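Local structure of putative GTP pyrophosphokinase (3L9D) at residues W37-I45 against V78-M88; D130-Y139 against S150-P158. The protein probably transfers pyrophosphate from ATP to GTP as a RelA/SpoT-family synthetase, the first step in making the alarmone ppGpp. All coordinates share one frame; numbering follows the deposited sequence.

Contact 1: W37-I45 against V78-M88; sequences WEEFLDPYI and VKPIESIKEKM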
loop_
_atom_site.group_PDB
_atom_site.type_symbol
_atom_site.label_atom_id
_atom_site.label_comp_id
_atom_site.label_asym_id
_atom_site.label_seq_id
_atom_site.Cartn_x
_atom_site.Cartn_y
_atom_site.Cartn_z
ATOM N N TRP A 37 12.956 20.964 2.304
ATOM C CA TRP A 37 12.059 19.862 1.999
ATOM C C TRP A 37 11.356 19.971 0.638
ATOM O O TRP A 37 11.308 19.003 -0.127
ATOM C CB TRP A 37 11.050 19.705 3.131
ATOM C CG TRP A 37 11.691 19.252 4.405
ATOM C CD1 TRP A 37 12.031 20.026 5.474
ATOM C CD2 TRP A 37 12.081 17.912 4.738
ATOM N NE1 TRP A 37 12.599 19.248 6.460
ATOM C CE2 TRP A 37 12.643 17.948 6.032
ATOM C CE3 TRP A 37 12.002 16.683 4.069
ATOM C CZ2 TRP A 37 13.131 16.804 6.669
ATOM C CZ3 TRP A 37 12.481 15.539 4.709
ATOM C CH2 TRP A 37 13.038 15.611 5.996
ATOM N N GLU A 38 10.814 21.144 0.333
ATOM C CA GLU A 38 10.099 21.321 -0.921
ATOM C C GLU A 38 10.911 20.825 -2.115
ATOM O O GLU A 38 10.345 20.319 -3.082
ATOM C CB GLU A 38 9.701 22.779 -1.125
ATOM C CG GLU A 38 8.827 22.992 -2.347
ATOM C CD GLU A 38 8.360 24.432 -2.494
ATOM O OE1 GLU A 38 9.132 25.347 -2.118
ATOM O OE2 GLU A 38 7.227 24.645 -2.992
ATOM N N GLU A 39 12.231 20.967 -2.049
ATOM C CA GLU A 39 13.083 20.517 -3.140
ATOM C C GLU A 39 13.362 19.021 -3.095
ATOM O O GLU A 39 13.315 18.339 -4.121
ATOM C CB GLU A 39 14.414 21.263 -3.146
ATOM C CG GLU A 39 15.465 20.570 -4.008
ATOM C CD GLU A 39 16.826 21.235 -3.942
ATOM O OE1 GLU A 39 17.837 20.532 -4.155
ATOM O OE2 GLU A 39 16.886 22.457 -3.674
ATOM N N PHE A 40 13.687 18.518 -1.910
ATOM C CA PHE A 40 14.029 17.110 -1.759
ATOM C C PHE A 40 12.824 16.256 -2.127
ATOM O O PHE A 40 12.960 15.199 -2.731
ATOM C CB PHE A 40 14.487 16.821 -0.327
ATOM C CG PHE A 40 14.466 15.362 0.040
ATOM C CD1 PHE A 40 15.556 14.567 -0.202
ATOM C CD2 PHE A 40 13.346 14.799 0.636
ATOM C CE1 PHE A 40 15.537 13.228 0.127
ATOM C CE2 PHE A 40 13.311 13.470 0.968
ATOM C CZ PHE A 40 14.413 12.674 0.713
ATOM N N LEU A 41 11.645 16.746 -1.780
ATOM C CA LEU A 41 10.425 15.980 -1.937
ATOM C C LEU A 41 9.905 15.953 -3.369
ATOM O O LEU A 41 9.012 15.166 -3.697
ATOM C CB LEU A 41 9.349 16.522 -0.993
ATOM C CG LEU A 41 8.966 15.642 0.208
ATOM C CD1 LEU A 41 9.973 14.547 0.474
ATOM C CD2 LEU A 41 8.759 16.467 1.460
ATOM N N ASP A 42 10.463 16.795 -4.231
ATOM C CA ASP A 42 9.862 16.981 -5.544
ATOM C C ASP A 42 9.768 15.722 -6.387
ATOM O O ASP A 42 8.729 15.449 -6.976
ATOM C CB ASP A 42 10.563 18.073 -6.344
ATOM C CG ASP A 42 9.874 18.334 -7.678
ATOM O OD1 ASP A 42 10.300 17.727 -8.692
ATOM O OD2 ASP A 42 8.887 19.112 -7.691
ATOM N N PRO A 43 10.853 14.949 -6.461
ATOM C CA PRO A 43 10.794 13.723 -7.265
ATOM C C PRO A 43 9.853 12.644 -6.687
ATOM O O PRO A 43 9.488 11.703 -7.396
ATOM C CB PRO A 43 12.240 13.227 -7.251
ATOM C CG PRO A 43 13.054 14.362 -6.719
ATOM C CD PRO A 43 12.167 15.146 -5.836
ATOM N N TYR A 44 9.483 12.766 -5.415
ATOM C CA TYR A 44 8.557 11.821 -4.799
ATOM C C TYR A 44 7.133 12.219 -5.111
ATOM O O TYR A 44 6.258 11.367 -5.278
ATOM C CB TYR A 44 8.747 11.752 -3.280
ATOM C CG TYR A 44 10.082 11.202 -2.843
ATOM C CD1 TYR A 44 10.245 9.852 -2.565
ATOM C CD2 TYR A 44 11.175 12.032 -2.715
ATOM C CE1 TYR A 44 11.473 9.350 -2.167
ATOM C CE2 TYR A 44 12.384 11.549 -2.320
ATOM C CZ TYR A 44 12.532 10.210 -2.051
ATOM O OH TYR A 44 13.754 9.746 -1.657
ATOM N N ILE A 45 6.900 13.521 -5.189
ATOM C CA ILE A 45 5.598 14.011 -5.591
ATOM C C ILE A 45 5.284 13.564 -7.014
ATOM O O ILE A 45 4.173 13.105 -7.303
ATOM C CB ILE A 45 5.504 15.538 -5.478
ATOM C CG1 ILE A 45 5.456 15.944 -4.001
ATOM C CG2 ILE A 45 4.262 16.044 -6.228
ATOM C CD1 ILE A 45 6.007 17.306 -3.717
ATOM N N VAL A 78 2.608 11.439 -0.750
ATOM C CA VAL A 78 3.939 11.547 -0.193
ATOM C C VAL A 78 3.794 11.634 1.311
ATOM O O VAL A 78 2.867 12.257 1.816
ATOM C CB VAL A 78 4.663 12.776 -0.737
ATOM C CG1 VAL A 78 6.054 12.872 -0.153
ATOM C CG2 VAL A 78 4.742 12.698 -2.248
ATOM N N LYS A 79 4.690 10.978 2.033
ATOM C CA LYS A 79 4.635 10.970 3.489
ATOM C C LYS A 79 4.944 12.372 4.001
ATOM O O LYS A 79 5.876 13.009 3.516
ATOM C CB LYS A 79 5.621 9.941 4.042
ATOM C CG LYS A 79 5.837 10.046 5.523
ATOM C CD LYS A 79 6.847 9.019 6.024
ATOM C CE LYS A 79 6.248 7.630 6.084
ATOM N NZ LYS A 79 6.612 6.979 7.372
ATOM N N PRO A 80 4.150 12.866 4.968
ATOM C CA PRO A 80 4.269 14.249 5.457
ATOM C C PRO A 80 5.627 14.534 6.100
ATOM O O PRO A 80 6.228 13.619 6.673
ATOM C CB PRO A 80 3.162 14.348 6.520
ATOM C CG PRO A 80 2.214 13.215 6.218
ATOM C CD PRO A 80 3.112 12.117 5.697
ATOM N N ILE A 81 6.091 15.778 6.032
ATOM C CA ILE A 81 7.419 16.124 6.546
ATOM C C ILE A 81 7.669 15.712 8.005
ATOM O O ILE A 81 8.793 15.342 8.365
ATOM C CB ILE A 81 7.734 17.624 6.385
ATOM C CG1 ILE A 81 7.612 18.039 4.912
ATOM C CG2 ILE A 81 9.132 17.924 6.913
ATOM C CD1 ILE A 81 8.028 19.480 4.614
ATOM N N GLU A 82 6.633 15.776 8.838
ATOM C CA GLU A 82 6.762 15.427 10.249
ATOM C C GLU A 82 6.981 13.929 10.423
ATOM O O GLU A 82 7.757 13.482 11.278
ATOM C CB GLU A 82 5.515 15.858 11.027
ATOM C CG GLU A 82 5.379 17.367 11.229
ATOM C CD GLU A 82 4.818 18.097 10.003
ATOM O OE1 GLU A 82 4.086 17.464 9.197
ATOM O OE2 GLU A 82 5.103 19.313 9.854
ATOM N N SER A 83 6.290 13.147 9.603
ATOM C CA SER A 83 6.409 11.703 9.684
ATOM C C SER A 83 7.781 11.250 9.207
ATOM O O SER A 83 8.344 10.301 9.749
ATOM C CB SER A 83 5.299 11.027 8.891
ATOM O OG SER A 83 4.034 11.525 9.294
ATOM N N ILE A 84 8.321 11.921 8.198
ATOM C CA ILE A 84 9.679 11.600 7.772
ATOM C C ILE A 84 10.663 11.813 8.933
ATOM O O ILE A 84 11.482 10.947 9.223
ATOM C CB ILE A 84 10.138 12.398 6.520
ATOM C CG1 ILE A 84 9.133 12.248 5.372
ATOM C CG2 ILE A 84 11.521 11.926 6.090
ATOM C CD1 ILE A 84 9.518 12.993 4.103
ATOM N N LYS A 85 10.548 12.952 9.611
ATOM C CA LYS A 85 11.478 13.316 10.676
ATOM C C LYS A 85 11.430 12.317 11.813
ATOM O O LYS A 85 12.463 11.942 12.365
ATOM C CB LYS A 85 11.190 14.722 11.197
ATOM C CG LYS A 85 11.650 15.835 10.268
ATOM C CD LYS A 85 11.127 17.184 10.718
ATOM C CE LYS A 85 11.753 18.304 9.903
ATOM N NZ LYS A 85 11.106 19.626 10.164
ATOM N N GLU A 86 10.225 11.879 12.155
ATOM C CA GLU A 86 10.080 10.869 13.186
ATOM C C GLU A 86 10.794 9.599 12.755
ATOM O O GLU A 86 11.627 9.054 13.488
ATOM C CB GLU A 86 8.607 10.581 13.466
ATOM C CG GLU A 86 8.369 9.993 14.844
ATOM C CD GLU A 86 8.904 10.897 15.952
ATOM O OE1 GLU A 86 9.388 10.379 16.984
ATOM O OE2 GLU A 86 8.851 12.134 15.778
ATOM N N LYS A 87 10.477 9.124 11.558
ATOM C CA LYS A 87 11.099 7.909 11.072
ATOM C C LYS A 87 12.621 8.077 11.082
ATOM O O LYS A 87 13.347 7.119 11.299
ATOM C CB LYS A 87 10.570 7.555 9.682
ATOM N N MET A 88 13.096 9.302 10.880
ATOM C CA MET A 88 14.537 9.563 10.845
ATOM C C MET A 88 15.143 9.395 12.230
ATOM O O MET A 88 16.210 8.794 12.393
ATOM C CB MET A 88 14.824 10.972 10.329
ATOM C CG MET A 88 14.676 11.153 8.829
ATOM S SD MET A 88 14.846 12.902 8.388
ATOM C CE MET A 88 16.627 13.083 8.433
#
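W37 and I81 meet through matching first torsions: in each, the gamma carbon beyond CB (CG of W37, chi1 -67°; CG1 of I81, chi1 -57°) stands opposite the carbonyl carbon, beside the backbone N. The indole thereby reaches out to helix 81-91, and the branch methyl CG2 of I81 is laid over its face, 3.5 Å from the centroid of the five-membered ring of W37 and almost on the ring normal, a CH-pi contact. The extended arm of I81 ends against the root of the indole, CD1 3.4 Å from W37 CB. Further along the helix, I84, K85 and M88 meet the rest of the indole, I84 obliquely at CZ3. The extended K85 chain brings CE to 3.7 Å from W37 NE1, while the M88 sulfur lies at the edge of the six-membered ring, SD 4.0 Å from W37 CH2, a Met-aromatic contact. L41 is clasped by three residues: its CG meets V78 CG1, its CD2 meets I81 CG1, and its CD1 runs tip to tip into I84 CD1 at 4.0 Å. V78 CG2 packs against the backbone of Y44 and I45, 3.6 Å from Y44 O. The Y44 hydroxyl points elsewhere, hydrogen-bonded to T99. L98 touches both W37 and M88. This is apolar packing of the N-terminal helical turns on the start of helix 81-91 and the end of strand 73-78, outermost in this chain's mixed sheet.

Contact 2: D130-Y139 against S150-P158; sequences DMKVIQERDY and SYHVIVEYP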
loop_
_atom_site.group_PDB
_atom_site.type_symbol
_atom_site.label_atom_id
_atom_site.label_comp_id
_atom_site.label_asym_id
_atom_site.label_seq_id
_atom_site.Cartn_x
_atom_site.Cartn_y
_atom_site.Cartn_z
ATOM N N ASP A 130 9.556 -0.874 -15.522
ATOM C CA ASP A 130 9.731 0.552 -15.249
ATOM C C ASP A 130 9.948 0.832 -13.774
ATOM O O ASP A 130 9.951 1.976 -13.341
ATOM C CB ASP A 130 8.544 1.372 -15.750
ATOM C CG ASP A 130 7.253 1.058 -15.002
ATOM O OD1 ASP A 130 7.115 -0.076 -14.473
ATOM O OD2 ASP A 130 6.369 1.950 -14.976
ATOM N N MET A 131 10.105 -0.234 -13.008
ATOM C CA MET A 131 10.441 -0.152 -11.605
ATOM C C MET A 131 11.017 -1.510 -11.305
ATOM O O MET A 131 10.850 -2.444 -12.081
ATOM C CB MET A 131 9.194 0.123 -10.750
ATOM C CG MET A 131 8.171 -1.003 -10.729
ATOM S SD MET A 131 6.522 -0.577 -10.115
ATOM C CE MET A 131 5.957 0.531 -11.396
ATOM N N LYS A 132 11.711 -1.626 -10.186
ATOM C CA LYS A 132 12.225 -2.915 -9.761
ATOM C C LYS A 132 11.760 -3.207 -8.330
ATOM O O LYS A 132 11.919 -2.368 -7.430
ATOM C CB LYS A 132 13.754 -2.935 -9.860
ATOM C CG LYS A 132 14.359 -4.323 -9.687
ATOM C CD LYS A 132 14.925 -4.550 -8.274
ATOM C CE LYS A 132 15.385 -6.010 -8.079
ATOM N NZ LYS A 132 16.363 -6.116 -6.972
ATOM N N VAL A 133 11.172 -4.381 -8.129
ATOM C CA VAL A 133 10.794 -4.833 -6.792
ATOM C C VAL A 133 12.041 -5.193 -5.958
ATOM O O VAL A 133 12.836 -6.022 -6.365
ATOM C CB VAL A 133 9.825 -6.028 -6.894
ATOM C CG1 VAL A 133 9.449 -6.544 -5.530
ATOM C CG2 VAL A 133 8.592 -5.612 -7.682
ATOM N N ILE A 134 12.227 -4.561 -4.803
ATOM C CA ILE A 134 13.423 -4.841 -4.005
ATOM C C ILE A 134 13.135 -5.385 -2.620
ATOM O O ILE A 134 14.061 -5.799 -1.917
ATOM C CB ILE A 134 14.342 -3.622 -3.814
ATOM C CG1 ILE A 134 13.605 -2.535 -3.055
ATOM C CG2 ILE A 134 14.891 -3.127 -5.151
ATOM C CD1 ILE A 134 14.513 -1.507 -2.499
ATOM N N GLN A 135 11.869 -5.371 -2.214
ATOM C CA GLN A 135 11.514 -5.968 -0.946
ATOM C C GLN A 135 10.041 -6.326 -0.880
ATOM O O GLN A 135 9.197 -5.558 -1.313
ATOM C CB GLN A 135 11.889 -5.025 0.178
ATOM C CG GLN A 135 11.854 -5.643 1.538
ATOM C CD GLN A 135 11.870 -4.603 2.620
ATOM O OE1 GLN A 135 12.923 -4.264 3.160
ATOM N NE2 GLN A 135 10.693 -4.080 2.949
ATOM N N GLU A 136 9.728 -7.499 -0.342
ATOM C CA GLU A 136 8.332 -7.867 -0.083
ATOM C C GLU A 136 8.151 -8.287 1.367
ATOM O O GLU A 136 9.035 -8.895 1.947
ATOM C CB GLU A 136 7.871 -8.992 -1.016
ATOM C CG GLU A 136 8.052 -8.687 -2.479
ATOM C CD GLU A 136 7.436 -9.749 -3.358
ATOM O OE1 GLU A 136 6.455 -10.403 -2.926
ATOM O OE2 GLU A 136 7.931 -9.921 -4.490
ATOM N N ARG A 137 7.011 -7.950 1.954
ATOM C CA ARG A 137 6.706 -8.393 3.306
ATOM C C ARG A 137 5.241 -8.775 3.434
ATOM O O ARG A 137 4.355 -7.961 3.190
ATOM C CB ARG A 137 7.039 -7.307 4.310
ATOM C CG ARG A 137 8.499 -7.154 4.584
ATOM C CD ARG A 137 8.695 -6.055 5.597
ATOM N NE ARG A 137 10.095 -5.876 5.938
ATOM C CZ ARG A 137 10.586 -4.781 6.501
ATOM N NH1 ARG A 137 9.775 -3.756 6.775
ATOM N NH2 ARG A 137 11.888 -4.703 6.770
ATOM N N ASP A 138 4.991 -10.014 3.828
ATOM C CA ASP A 138 3.651 -10.554 3.796
ATOM C C ASP A 138 3.027 -10.421 5.178
ATOM O O ASP A 138 3.473 -11.070 6.111
ATOM C CB ASP A 138 3.707 -12.024 3.342
ATOM C CG ASP A 138 2.336 -12.625 3.146
ATOM O OD1 ASP A 138 1.442 -12.283 3.939
ATOM O OD2 ASP A 138 2.142 -13.430 2.208
ATOM N N TYR A 139 2.023 -9.557 5.331
ATOM C CA TYR A 139 1.287 -9.506 6.591
ATOM C C TYR A 139 -0.138 -9.973 6.393
ATOM O O TYR A 139 -1.036 -9.538 7.094
ATOM C CB TYR A 139 1.270 -8.109 7.192
ATOM C CG TYR A 139 2.625 -7.494 7.448
ATOM C CD1 TYR A 139 3.321 -7.750 8.626
ATOM C CD2 TYR A 139 3.186 -6.618 6.530
ATOM C CE1 TYR A 139 4.544 -7.161 8.869
ATOM C CE2 TYR A 139 4.405 -6.025 6.761
ATOM C CZ TYR A 139 5.086 -6.301 7.931
ATOM O OH TYR A 139 6.316 -5.704 8.154
ATOM N N SER A 150 -1.995 -6.886 5.614
ATOM C CA SER A 150 -1.592 -6.082 4.481
ATOM C C SER A 150 -0.391 -6.730 3.814
ATOM O O SER A 150 0.225 -7.617 4.376
ATOM C CB SER A 150 -1.258 -4.664 4.947
ATOM O OG SER A 150 -0.990 -3.826 3.845
ATOM N N TYR A 151 -0.062 -6.294 2.608
ATOM C CA TYR A 151 1.136 -6.781 1.941
ATOM C C TYR A 151 1.985 -5.594 1.480
ATOM O O TYR A 151 1.493 -4.727 0.758
ATOM C CB TYR A 151 0.756 -7.674 0.753
ATOM C CG TYR A 151 1.871 -8.579 0.307
ATOM C CD1 TYR A 151 1.826 -9.937 0.569
ATOM C CD2 TYR A 151 2.976 -8.075 -0.373
ATOM C CE1 TYR A 151 2.835 -10.775 0.164
ATOM C CE2 TYR A 151 4.013 -8.916 -0.779
ATOM C CZ TYR A 151 3.933 -10.263 -0.502
ATOM O OH TYR A 151 4.948 -11.114 -0.882
ATOM N N HIS A 152 3.251 -5.549 1.883
ATOM C CA HIS A 152 4.092 -4.399 1.566
ATOM C C HIS A 152 5.134 -4.709 0.519
ATOM O O HIS A 152 5.881 -5.651 0.665
ATOM C CB HIS A 152 4.799 -3.886 2.814
ATOM C CG HIS A 152 3.869 -3.513 3.927
ATOM N ND1 HIS A 152 4.278 -2.790 5.023
ATOM C CD2 HIS A 152 2.552 -3.759 4.107
ATOM C CE1 HIS A 152 3.253 -2.614 5.838
ATOM N NE2 HIS A 152 2.196 -3.194 5.305
ATOM N N VAL A 153 5.186 -3.885 -0.527
ATOM C CA VAL A 153 6.194 -4.010 -1.575
ATOM C C VAL A 153 6.983 -2.714 -1.688
ATOM O O VAL A 153 6.402 -1.644 -1.727
ATOM C CB VAL A 153 5.551 -4.294 -2.944
ATOM C CG1 VAL A 153 6.625 -4.443 -3.989
ATOM C CG2 VAL A 153 4.672 -5.541 -2.878
ATOM N N ILE A 154 8.305 -2.812 -1.720
ATOM C CA ILE A 154 9.122 -1.643 -1.933
ATOM C C ILE A 154 9.687 -1.719 -3.344
ATOM O O ILE A 154 10.167 -2.771 -3.784
ATOM C CB ILE A 154 10.249 -1.520 -0.886
ATOM C CG1 ILE A 154 9.663 -1.489 0.537
ATOM C CG2 ILE A 154 11.104 -0.278 -1.151
ATOM C CD1 ILE A 154 8.593 -0.419 0.772
ATOM N N VAL A 155 9.582 -0.609 -4.062
ATOM C CA VAL A 155 10.057 -0.543 -5.421
ATOM C C VAL A 155 11.013 0.631 -5.577
ATOM O O VAL A 155 10.827 1.679 -4.954
ATOM C CB VAL A 155 8.890 -0.464 -6.449
ATOM C CG1 VAL A 155 8.083 -1.768 -6.457
ATOM C CG2 VAL A 155 7.980 0.782 -6.202
ATOM N N GLU A 156 12.070 0.421 -6.359
ATOM C CA GLU A 156 12.916 1.509 -6.827
ATOM C C GLU A 156 12.304 2.006 -8.115
ATOM O O GLU A 156 12.049 1.219 -9.037
ATOM C CB GLU A 156 14.322 1.030 -7.140
ATOM C CG GLU A 156 15.155 0.673 -5.967
ATOM C CD GLU A 156 16.529 0.188 -6.380
ATOM O OE1 GLU A 156 16.836 0.206 -7.596
ATOM O OE2 GLU A 156 17.304 -0.207 -5.485
ATOM N N TYR A 157 12.074 3.311 -8.178
ATOM C CA TYR A 157 11.397 3.922 -9.305
ATOM C C TYR A 157 12.236 5.070 -9.831
ATOM O O TYR A 157 12.540 6.008 -9.092
ATOM C CB TYR A 157 10.012 4.420 -8.897
ATOM C CG TYR A 157 9.235 4.932 -10.067
ATOM C CD1 TYR A 157 8.635 4.052 -10.962
ATOM C CD2 TYR A 157 9.122 6.297 -10.312
ATOM C CE1 TYR A 157 7.922 4.524 -12.062
ATOM C CE2 TYR A 157 8.418 6.776 -11.421
ATOM C CZ TYR A 157 7.819 5.880 -12.277
ATOM O OH TYR A 157 7.123 6.332 -13.364
ATOM N N PRO A 158 12.656 4.979 -11.100
ATOM C CA PRO A 158 13.421 6.070 -11.700
ATOM C C PRO A 158 12.490 7.179 -12.147
ATOM O O PRO A 158 11.584 6.946 -12.956
ATOM C CB PRO A 158 14.081 5.409 -12.911
ATOM C CG PRO A 158 14.087 3.946 -12.602
ATOM C CD PRO A 158 12.806 3.726 -11.857
HETATM O O HOH W 1 7.852 -3.884 2.807
HETATM O O HOH W 2 6.806 -3.385 6.977
#
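Main-chain hydrogen bonds pair D130-Y139 with S150-P158 as an antiparallel hairpin. K132 and E156 exchange two bonds, as do R137 and H152. Between them lies a classic beta bulge: I134 and Q135 both face I154, whose O takes a nearly straight bond from I134 N (2.9 Å, 174° at the hydrogen) and only a weak one from Q135 N, while I154 N returns a bond to Q135 O. Among side-chain polar contacts, E136 OE1 accepts from Y151 OH (2.6 Å) through its anti lone pair. The other oxygen, OE2, forms a salt bridge with R126, so both ends of the carboxylate are held. One water joins R137 NH1 to Y139 OH, with a weak link to H152 ND1; H152 NE2 is hydrogen-bonded to Y148 OH. Aromatic contacts gather near the end where the connecting loop joins the strands: Y139 directs its edge at the H152 face, CE2 3.7 Å from H152 ND1, the planes at 57°. Having CG anti to the backbone N (chi1 -160°) carries the Y151 ring over to the partner strand, where R137 O lies above one face. Apolar contacts link V133 CG1 with V153 CG1 (3.8 Å) and I134 CD1 with I154 CG2. Beyond the hairpin, strand 150-161 bonds to strand 164-176, leaving strand 132-139 outermost in this chain; helix 117-126 packs on Y151 and V153, and helix 42-64 on M131 and Y157.

In the fold
Contact 1 (37-45 with 78-88) closes before contact 2 (130-139 with 150-158) opens, so the two follow in series along the chain. Their centres lie 19 Å apart and their nearest atoms about 6 Å, without touching. One mixed sheet relates them: segment 78-88 of contact 1 follows from the end of strand 73-78, outermost in this chain, whereas contact 2 builds the hairpin at the opposite margin, with strand 132-139 outermost. Helix 42-64 spans both, beginning in contact 1 and, further on, packing against M131 and Y157 of contact 2. Strand 164-176 is also shared, touching P43 and Y44 and pairing with strand 150-161. The arrangement is consistent with the nucleotidyltransferase-like RelA/SpoT synthetase fold.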